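Local coordinates for protein DELTA1-pyrroline-2-carboxylate reductase (Thermococcus litoralis DSM 5473, PDB 6T3E) that reduces Delta1-pyrroline-2-carboxylate to L-proline with NADH as hydride donor, as a member of the ornithine cyclodeaminase/mu-crystallin family, at residues Phe50-Tyr54 and Leu298-Ala303; Pro61-Ile65 and Glu271-Glu276; Val266-Lys270 and Ser320-Ala324. One frame throughout, in Å; residues are numbered along the deposited sequence.

In the fold
Contacts 2 and 3 meet at the bound proline, and contact 1 packs behind contact 3, away from the ligands. Between contacts 2 and 3, whose centres lie about 9 Å apart, R63 NH2 probably donates to V321 O, while R63 NH1 holds the proline carboxylate and G322 lies beside it. Contact 1 is centred about 11 Å from contact 3. The two join where L298 N reaches V267 O (2.9 Å, a probable hydrogen bond) and where the F50 ring packs on L323. Contacts 1 and 2 do not touch, their centres being about 18 Å apart. The F50 side chain stays about 9 Å from the cofactor and about 11 Å from the proline.

Contact 1: Phe50-Tyr54 and Leu298-Ala303; sequences FLELY and LAEIVA
Y54 lies against the 298-303 helix along most of its side chain. Y54 CB lies 4.2 Å from A299 CB and meets A299 O; CD1 also lies near A299 O, and CE1 reaches E300 CA. On one face of the ring sits the A303 methyl, a CH-pi contact offset toward the rim, with A303 CB 3.6 Å from Y54 CD2 and touching CG and CE2. Placing CG anti to the backbone N (chi1 -176°) swings the ring onto this helix. With an alanine here, the A303 methyl would probably lose its aromatic cover and a gap would open beside E300.

The second aromatic, F50, offers a face to L298 CD2, which stands over the ring centre at 3.8 Å from the centroid. Between the two rings the small A299 methyl fits against F50 O and L53 CD2 (3.7 Å from A299 CB). V302 packs on the CB atoms of F50 and L51.

The segment axes cross at -99° with a closest approach of 8.3 Å. Helix 39-54 packs across helix 298-303, which follows strand 294-297 at the margin of the parallel sheet; helix 324-341 touches F50 and L53, and helix 128-146 packs on L298.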
loop_
_atom_site.group_PDB
_atom_site.type_symbol
_atom_site.label_atom_id
_atom_site.label_comp_id
_atom_site.label_asym_id
_atom_site.label_seq_id
_atom_site.Cartn_x
_atom_site.Cartn_y
_atom_site.Cartn_z
ATOM N N PHE B 50 18.662 4.274 -7.341
ATOM C CA PHE B 50 19.188 5.089 -6.253
ATOM C C PHE B 50 19.775 6.398 -6.765
ATOM O O PHE B 50 19.665 7.433 -6.095
ATOM C CB PHE B 50 20.230 4.295 -5.466
ATOM C CG PHE B 50 19.632 3.394 -4.430
ATOM C CD1 PHE B 50 19.208 3.904 -3.214
ATOM C CD2 PHE B 50 19.465 2.043 -4.682
ATOM C CE1 PHE B 50 18.648 3.088 -2.268
ATOM C CE2 PHE B 50 18.902 1.206 -3.729
ATOM C CZ PHE B 50 18.490 1.726 -2.522
ATOM N N LEU B 51 20.394 6.381 -7.949
ATOM C CA LEU B 51 20.829 7.633 -8.550
ATOM C C LEU B 51 19.633 8.512 -8.873
ATOM O O LEU B 51 19.668 9.731 -8.649
ATOM C CB LEU B 51 21.647 7.361 -9.808
ATOM C CG LEU B 51 22.113 8.595 -10.593
ATOM C CD1 LEU B 51 22.960 9.518 -9.727
ATOM C CD2 LEU B 51 22.871 8.170 -11.842
ATOM N N GLU B 52 18.554 7.906 -9.380
ATOM C CA GLU B 52 17.334 8.666 -9.628
ATOM C C GLU B 52 16.753 9.210 -8.326
ATOM O O GLU B 52 16.239 10.337 -8.294
ATOM C CB GLU B 52 16.326 7.788 -10.383
ATOM C CG GLU B 52 14.907 8.361 -10.494
ATOM C CD GLU B 52 14.041 7.687 -11.568
ATOM O OE1 GLU B 52 14.550 6.836 -12.330
ATOM O OE2 GLU B 52 12.834 8.007 -11.639
ATOM N N LEU B 53 16.875 8.450 -7.233
ATOM C CA LEU B 53 16.396 8.907 -5.928
ATOM C C LEU B 53 17.211 10.088 -5.405
ATOM O O LEU B 53 16.661 10.996 -4.771
ATOM C CB LEU B 53 16.431 7.750 -4.934
ATOM C CG LEU B 53 16.596 8.096 -3.457
ATOM C CD1 LEU B 53 15.299 8.677 -2.904
ATOM C CD2 LEU B 53 17.025 6.858 -2.683
ATOM N N TYR B 54 18.524 10.080 -5.632
ATOM C CA TYR B 54 19.361 11.173 -5.151
ATOM C C TYR B 54 19.078 12.476 -5.894
ATOM O O TYR B 54 19.186 13.560 -5.312
ATOM C CB TYR B 54 20.842 10.813 -5.275
ATOM C CG TYR B 54 21.744 11.877 -4.684
ATOM C CD1 TYR B 54 22.031 11.890 -3.320
ATOM C CD2 TYR B 54 22.283 12.887 -5.478
ATOM C CE1 TYR B 54 22.832 12.860 -2.765
ATOM C CE2 TYR B 54 23.091 13.870 -4.928
ATOM C CZ TYR B 54 23.362 13.848 -3.569
ATOM O OH TYR B 54 24.158 14.814 -3.000
ATOM N N LEU B 298 22.981 4.923 0.842
ATOM C CA LEU B 298 23.478 4.333 -0.392
ATOM C C LEU B 298 23.292 5.275 -1.573
ATOM O O LEU B 298 24.137 5.307 -2.474
ATOM C CB LEU B 298 22.773 3.001 -0.657
ATOM C CG LEU B 298 23.251 2.213 -1.878
ATOM C CD1 LEU B 298 24.678 1.745 -1.688
ATOM C CD2 LEU B 298 22.334 1.039 -2.168
ATOM N N ALA B 299 22.222 6.076 -1.569
ATOM C CA ALA B 299 21.997 7.001 -2.676
ATOM C C ALA B 299 23.114 8.029 -2.770
ATOM O O ALA B 299 23.491 8.443 -3.872
ATOM C CB ALA B 299 20.640 7.689 -2.531
ATOM N N GLU B 300 23.659 8.456 -1.626
ATOM C CA GLU B 300 24.775 9.399 -1.657
ATOM C C GLU B 300 26.056 8.738 -2.156
ATOM O O GLU B 300 26.874 9.380 -2.827
ATOM C CB GLU B 300 24.994 9.997 -0.271
ATOM C CG GLU B 300 23.713 10.263 0.476
ATOM C CD GLU B 300 23.969 10.798 1.853
ATOM O OE1 GLU B 300 24.655 10.116 2.626
ATOM O OE2 GLU B 300 23.490 11.903 2.161
ATOM N N ILE B 301 26.260 7.462 -1.821
ATOM C CA ILE B 301 27.443 6.750 -2.290
ATOM C C ILE B 301 27.385 6.521 -3.800
ATOM O O ILE B 301 28.392 6.678 -4.504
ATOM C CB ILE B 301 27.603 5.435 -1.514
ATOM C CG1 ILE B 301 28.117 5.732 -0.103
ATOM C CG2 ILE B 301 28.544 4.493 -2.249
ATOM C CD1 ILE B 301 28.679 4.534 0.603
ATOM N N VAL B 302 26.214 6.136 -4.321
ATOM C CA VAL B 302 26.088 5.907 -5.760
ATOM C C VAL B 302 26.351 7.201 -6.521
ATOM O O VAL B 302 27.054 7.212 -7.541
ATOM C CB VAL B 302 24.696 5.329 -6.101
ATOM C CG1 VAL B 302 24.574 5.075 -7.604
ATOM C CG2 VAL B 302 24.423 4.050 -5.334
ATOM N N ALA B 303 25.846 8.319 -6.001
ATOM C CA ALA B 303 26.017 9.610 -6.652
ATOM C C ALA B 303 27.450 10.118 -6.603
ATOM O O ALA B 303 27.782 11.053 -7.338
ATOM C CB ALA B 303 25.085 10.639 -6.003
#

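Contact 2: Pro61-Ile65 and Glu271-Glu276; sequences PLRTI and EGVLNE. With PRO (proline), chain E.
R63 and E276 form a side-on, two-pronged salt bridge at the wall of the proline pocket, joining strand 58-68 of the mixed sheet to helix 270-276 of the Rossmann-like half. R63 NE donates to E276 OE2 (2.8 Å, 157°) and R63 NH2 to E276 OE1 (2.8 Å, 152°). Both acceptors lie close to the guanidinium plane, but the nitrogens approach from above the carboxylate plane, the two planes being 32° apart. The remaining nitrogen, R63 NH1, turns to the ligand and donates to the proline carboxylate oxygen O at 2.7 Å, so one flat group is shared between an internal acid and the bound amino acid. K91 NZ and R134 NH2 also hydrogen-bond to the proline, so three basic side chains hold the ligand.

Around this first shell come groups that fix the arginine and glutamate. R63 NH2 also bonds to V321 O, which should limit turning of the guanidinium, and its side chain rests on L76 and M78 of strand 73-82. E276 stretches out beyond CG to reach the arginine, and its backbone O accepts a bond from W247 NE1, linking it to another residue of the proline pocket. I65 CD1 and L62 CD1 approach E276 OE2, at 4.0 and 3.9 Å, and give the salt bridge an apolar border.

Farther out, L62 lies over the helix: CD1 meets G272 CA at 4.1 Å and CD2 meets the N275 amide carbon. P61 and T64 pack against T64 and P61 of the second subunit. The N275 amide is held within its own helix, where ND2 donates to E271 O (2.7 Å), in the carbonyl plane and on a lone pair.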
loop_
_atom_site.group_PDB
_atom_site.type_symbol
_atom_site.label_atom_id
_atom_site.label_comp_id
_atom_site.label_asym_id
_atom_site.label_seq_id
_atom_site.Cartn_x
_atom_site.Cartn_y
_atom_site.Cartn_z
ATOM N N PRO B 61 7.443 7.391 -0.133
ATOM C CA PRO B 61 6.929 7.550 1.223
ATOM C C PRO B 61 7.319 6.335 2.038
ATOM O O PRO B 61 7.523 5.249 1.498
ATOM C CB PRO B 61 5.415 7.630 1.019
ATOM C CG PRO B 61 5.186 6.856 -0.256
ATOM C CD PRO B 61 6.379 7.081 -1.106
ATOM N N LEU B 62 7.442 6.523 3.345
ATOM C CA LEU B 62 7.829 5.411 4.195
ATOM C C LEU B 62 6.801 4.287 4.084
ATOM O O LEU B 62 5.594 4.532 4.026
ATOM C CB LEU B 62 7.975 5.888 5.642
ATOM C CG LEU B 62 8.370 4.883 6.726
ATOM C CD1 LEU B 62 9.768 4.336 6.473
ATOM C CD2 LEU B 62 8.298 5.574 8.074
ATOM N N ARG B 63 7.288 3.049 3.982
ATOM C CA ARG B 63 6.383 1.917 3.811
ATOM C C ARG B 63 5.517 1.719 5.057
ATOM O O ARG B 63 5.916 2.035 6.182
ATOM C CB ARG B 63 7.153 0.623 3.517
ATOM C CG ARG B 63 8.115 0.150 4.630
ATOM C CD ARG B 63 8.735 -1.211 4.276
ATOM N NE ARG B 63 9.982 -1.479 4.987
ATOM C CZ ARG B 63 10.860 -2.420 4.640
ATOM N NH1 ARG B 63 10.637 -3.192 3.589
ATOM N NH2 ARG B 63 11.979 -2.582 5.337
ATOM N N THR B 64 4.320 1.182 4.834
ATOM C CA THR B 64 3.355 0.915 5.888
ATOM C C THR B 64 3.501 -0.535 6.339
ATOM O O THR B 64 3.481 -1.451 5.508
ATOM C CB THR B 64 1.943 1.195 5.378
ATOM O OG1 THR B 64 1.815 2.593 5.093
ATOM C CG2 THR B 64 0.905 0.809 6.414
ATOM N N ILE B 65 3.691 -0.744 7.641
ATOM C CA ILE B 65 3.849 -2.081 8.210
ATOM C C ILE B 65 2.665 -2.375 9.120
ATOM O O ILE B 65 2.413 -1.637 10.081
ATOM C CB ILE B 65 5.173 -2.227 8.973
ATOM C CG1 ILE B 65 6.347 -1.871 8.065
ATOM C CG2 ILE B 65 5.331 -3.654 9.502
ATOM C CD1 ILE B 65 7.681 -2.188 8.675
ATOM N N GLU B 271 15.580 7.004 6.526
ATOM C CA GLU B 271 14.203 6.985 6.990
ATOM C C GLU B 271 13.757 5.565 7.297
ATOM O O GLU B 271 13.089 5.323 8.307
ATOM C CB GLU B 271 13.299 7.625 5.938
ATOM C CG GLU B 271 11.976 8.116 6.471
ATOM C CD GLU B 271 11.118 8.738 5.390
ATOM O OE1 GLU B 271 10.306 9.631 5.710
ATOM O OE2 GLU B 271 11.252 8.320 4.218
ATOM N N GLY B 272 14.152 4.608 6.454
ATOM C CA GLY B 272 13.740 3.233 6.673
ATOM C C GLY B 272 14.485 2.566 7.816
ATOM O O GLY B 272 13.871 2.001 8.726
ATOM N N VAL B 273 15.817 2.641 7.803
ATOM C CA VAL B 273 16.587 1.899 8.799
ATOM C C VAL B 273 16.284 2.421 10.199
ATOM O O VAL B 273 15.967 1.648 11.110
ATOM C CB VAL B 273 18.094 1.969 8.487
ATOM C CG1 VAL B 273 18.891 1.835 9.760
ATOM C CG2 VAL B 273 18.510 0.882 7.497
ATOM N N LEU B 274 16.302 3.748 10.371
ATOM C CA LEU B 274 16.088 4.357 11.682
ATOM C C LEU B 274 14.690 4.110 12.235
ATOM O O LEU B 274 14.486 4.238 13.446
ATOM C CB LEU B 274 16.326 5.864 11.611
ATOM C CG LEU B 274 17.770 6.341 11.483
ATOM C CD1 LEU B 274 17.805 7.787 11.006
ATOM C CD2 LEU B 274 18.486 6.201 12.780
ATOM N N ASN B 275 13.719 3.809 11.379
ATOM C CA ASN B 275 12.361 3.522 11.816
ATOM C C ASN B 275 12.062 2.033 11.947
ATOM O O ASN B 275 11.048 1.679 12.560
ATOM C CB ASN B 275 11.346 4.139 10.847
ATOM C CG ASN B 275 11.113 5.616 11.103
ATOM O OD1 ASN B 275 10.262 6.000 11.912
ATOM N ND2 ASN B 275 11.868 6.457 10.404
ATOM N N GLU B 276 12.859 1.158 11.327
ATOM C CA GLU B 276 12.453 -0.242 11.225
ATOM C C GLU B 276 13.491 -1.228 11.744
ATOM O O GLU B 276 13.129 -2.327 12.170
ATOM C CB GLU B 276 12.119 -0.598 9.769
ATOM C CG GLU B 276 11.068 0.286 9.094
ATOM C CD GLU B 276 11.063 0.130 7.568
ATOM O OE1 GLU B 276 12.072 -0.369 7.017
ATOM O OE2 GLU B 276 10.054 0.505 6.916
HETATM N N PRO E . 11.589 -6.732 4.345
HETATM C CA PRO E . 11.584 -7.357 3.018
HETATM C C PRO E . 11.326 -6.393 1.863
HETATM O O PRO E . 11.497 -5.169 1.967
HETATM C CB PRO E . 10.446 -8.370 3.130
HETATM C CG PRO E . 10.479 -8.798 4.565
HETATM C CD PRO E . 11.003 -7.619 5.369
HETATM O OXT PRO E . 10.931 -6.831 0.782
#

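Contact 3: Val266-Lys270 and Ser320-Ala324; sequences VVDSK and SVGLA. With NAI (1,4-dihydronicotinamide adenine dinucleotide), chain F; PRO (proline), chain E.
D268 directs its carboxylate at the loop that begins with S320. Its CG sits between the backbone N and the carbonyl carbon (chi1 55°), which brings OD2 to V321 N for a hydrogen bond of 3.0 Å (149°). The donor comes from well above the carboxylate plane, 58° out of it. OD1 points toward the V321 side chain, where V321 CG2 lies at 3.4 Å; the two side chains meet at about a right angle.

On its far side the loop backbone lines the ligand site. The S320 hydroxyl donates to the nicotinamide carbonyl O7N at 3.2 Å from OG. The same loop brings G322 CA to 3.4 Å from the amide N7N of the cofactor. G322 CA also lies 3.8 Å from the proline carboxylate oxygen O. A CB at G322 would probably run into that oxygen, and the backbone angles of this residue also call for glycine. By holding V321 N, D268 probably keeps the loop in place behind the nicotinamide carboxamide.

L323 has its CG anti to the backbone N, sending CD1 to S269, 3.9 Å from its OG. S269 is the N-cap residue of helix 270-276, and its OG bonds to G272 N.

Strand 264-267 pairs in parallel with strand 316-319 on one side and strand 294-297 on the other; D268 follows strand 264-267, the S320-L323 loop follows strand 316-319, and the chain then enters helix 324-341.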
loop_
_atom_site.group_PDB
_atom_site.type_symbol
_atom_site.label_atom_id
_atom_site.label_comp_id
_atom_site.label_asym_id
_atom_site.label_seq_id
_atom_site.Cartn_x
_atom_site.Cartn_y
_atom_site.Cartn_z
ATOM N N VAL B 266 26.774 2.229 6.459
ATOM C CA VAL B 266 26.003 2.704 5.315
ATOM C C VAL B 266 24.642 2.021 5.354
ATOM O O VAL B 266 24.557 0.808 5.573
ATOM C CB VAL B 266 26.719 2.437 3.974
ATOM C CG1 VAL B 266 25.810 2.787 2.806
ATOM C CG2 VAL B 266 28.015 3.234 3.890
ATOM N N VAL B 267 23.584 2.801 5.140
ATOM C CA VAL B 267 22.215 2.310 5.212
ATOM C C VAL B 267 21.568 2.457 3.845
ATOM O O VAL B 267 21.954 3.318 3.048
ATOM C CB VAL B 267 21.399 3.066 6.282
ATOM C CG1 VAL B 267 22.062 2.923 7.651
ATOM C CG2 VAL B 267 21.247 4.520 5.899
ATOM N N ASP B 268 20.584 1.597 3.561
ATOM C CA ASP B 268 19.844 1.738 2.310
ATOM C C ASP B 268 19.055 3.039 2.300
ATOM O O ASP B 268 19.076 3.783 1.318
ATOM C CB ASP B 268 18.930 0.522 2.082
ATOM C CG ASP B 268 17.996 0.252 3.238
ATOM O OD1 ASP B 268 16.767 0.407 3.073
ATOM O OD2 ASP B 268 18.491 -0.116 4.324
ATOM N N SER B 269 18.418 3.367 3.412
ATOM C CA SER B 269 17.768 4.656 3.552
ATOM C C SER B 269 17.716 4.977 5.038
ATOM O O SER B 269 17.493 4.079 5.863
ATOM C CB SER B 269 16.371 4.662 2.911
ATOM O OG SER B 269 15.333 4.461 3.855
ATOM N N LYS B 270 18.005 6.243 5.369
ATOM C CA LYS B 270 17.977 6.670 6.763
ATOM C C LYS B 270 16.564 6.580 7.320
ATOM O O LYS B 270 16.351 6.076 8.431
ATOM C CB LYS B 270 18.508 8.096 6.888
ATOM C CG LYS B 270 19.857 8.191 7.550
ATOM C CD LYS B 270 20.323 9.650 7.721
ATOM C CE LYS B 270 20.982 10.214 6.450
ATOM N NZ LYS B 270 21.585 11.578 6.634
ATOM N N SER B 320 20.706 -3.150 5.315
ATOM C CA SER B 320 19.623 -3.070 4.350
ATOM C C SER B 320 18.348 -3.623 4.957
ATOM O O SER B 320 18.361 -4.706 5.544
ATOM C CB SER B 320 19.963 -3.822 3.069
ATOM O OG SER B 320 18.770 -4.157 2.403
ATOM N N VAL B 321 17.265 -2.859 4.836
ATOM C CA VAL B 321 15.931 -3.302 5.231
ATOM C C VAL B 321 14.963 -3.368 4.064
ATOM O O VAL B 321 13.852 -3.891 4.237
ATOM C CB VAL B 321 15.344 -2.403 6.336
ATOM C CG1 VAL B 321 16.101 -2.632 7.659
ATOM C CG2 VAL B 321 15.393 -0.959 5.904
ATOM N N GLY B 322 15.306 -2.795 2.918
ATOM C CA GLY B 322 14.461 -2.798 1.735
ATOM C C GLY B 322 13.890 -1.418 1.466
ATOM O O GLY B 322 13.447 -0.711 2.380
ATOM N N LEU B 323 13.910 -1.019 0.203
ATOM C CA LEU B 323 13.348 0.257 -0.219
ATOM C C LEU B 323 12.507 0.034 -1.472
ATOM O O LEU B 323 12.898 -0.725 -2.365
ATOM C CB LEU B 323 14.448 1.296 -0.466
ATOM C CG LEU B 323 13.990 2.759 -0.508
ATOM C CD1 LEU B 323 13.300 3.188 0.780
ATOM C CD2 LEU B 323 15.165 3.669 -0.834
ATOM N N ALA B 324 11.358 0.710 -1.544
ATOM C CA ALA B 324 10.384 0.416 -2.590
ATOM C C ALA B 324 10.898 0.717 -3.992
ATOM O O ALA B 324 10.375 0.149 -4.960
ATOM C CB ALA B 324 9.086 1.189 -2.342
HETATM P PA NAI F . 14.375 -17.766 5.277
HETATM O O1A NAI F . 13.491 -18.253 6.396
HETATM O O2A NAI F . 14.053 -18.517 4.000
HETATM O O5B NAI F . 15.976 -17.867 5.648
HETATM C C5B NAI F . 16.303 -17.425 6.960
HETATM C C4B NAI F . 17.564 -18.248 7.475
HETATM O O4B NAI F . 18.007 -17.748 8.581
HETATM C C3B NAI F . 17.127 -19.694 7.803
HETATM O O3B NAI F . 17.860 -20.552 7.051
HETATM C C2B NAI F . 17.408 -19.831 9.314
HETATM O O2B NAI F . 17.752 -21.259 9.669
HETATM C C1B NAI F . 18.417 -19.025 9.490
HETATM N N9A NAI F . 18.571 -18.625 10.862
HETATM C C8A NAI F . 17.567 -18.141 11.597
HETATM N N7A NAI F . 18.048 -17.875 12.807
HETATM C C5A NAI F . 19.353 -18.193 12.819
HETATM C C6A NAI F . 20.292 -18.105 13.819
HETATM N N6A NAI F . 20.217 -17.654 15.196
HETATM N N1A NAI F . 21.547 -18.488 13.594
HETATM C C2A NAI F . 21.889 -18.950 12.366
HETATM N N3A NAI F . 20.963 -19.034 11.379
HETATM C C4A NAI F . 19.683 -18.653 11.623
HETATM O O3 NAI F . 14.034 -16.145 5.108
HETATM P PN NAI F . 14.819 -15.152 4.024
HETATM O O1N NAI F . 13.836 -14.966 2.885
HETATM O O2N NAI F . 16.127 -15.746 3.584
HETATM O O5D NAI F . 15.116 -13.725 4.740
HETATM C C5D NAI F . 16.277 -13.613 5.476
HETATM C C4D NAI F . 16.235 -12.268 6.249
HETATM O O4D NAI F . 16.304 -11.235 5.432
HETATM C C3D NAI F . 14.893 -12.131 6.984
HETATM O O3D NAI F . 15.121 -11.583 8.231
HETATM C C2D NAI F . 14.087 -11.129 6.145
HETATM O O2D NAI F . 13.042 -10.469 7.045
HETATM C C1D NAI F . 15.015 -10.308 5.725
HETATM N N1N NAI F . 14.607 -9.661 4.467
HETATM C C2N NAI F . 14.881 -8.256 4.227
HETATM C C3N NAI F . 14.896 -7.710 2.771
HETATM C C7N NAI F . 15.808 -6.477 2.528
HETATM O O7N NAI F . 16.461 -6.093 3.427
HETATM N N7N NAI F . 15.848 -5.819 1.203
HETATM C C4N NAI F . 14.617 -8.633 1.602
HETATM C C5N NAI F . 13.838 -9.896 1.992
HETATM C C6N NAI F . 13.920 -10.418 3.437
HETATM N N PRO E . 11.589 -6.732 4.345
HETATM C CA PRO E . 11.584 -7.357 3.018
HETATM C C PRO E . 11.326 -6.393 1.863
HETATM O O PRO E . 11.497 -5.169 1.967
HETATM C CB PRO E . 10.446 -8.370 3.130
HETATM C CG PRO E . 10.479 -8.798 4.565
HETATM C CD PRO E . 11.003 -7.619 5.369
HETATM O OXT PRO E . 10.931 -6.831 0.782
#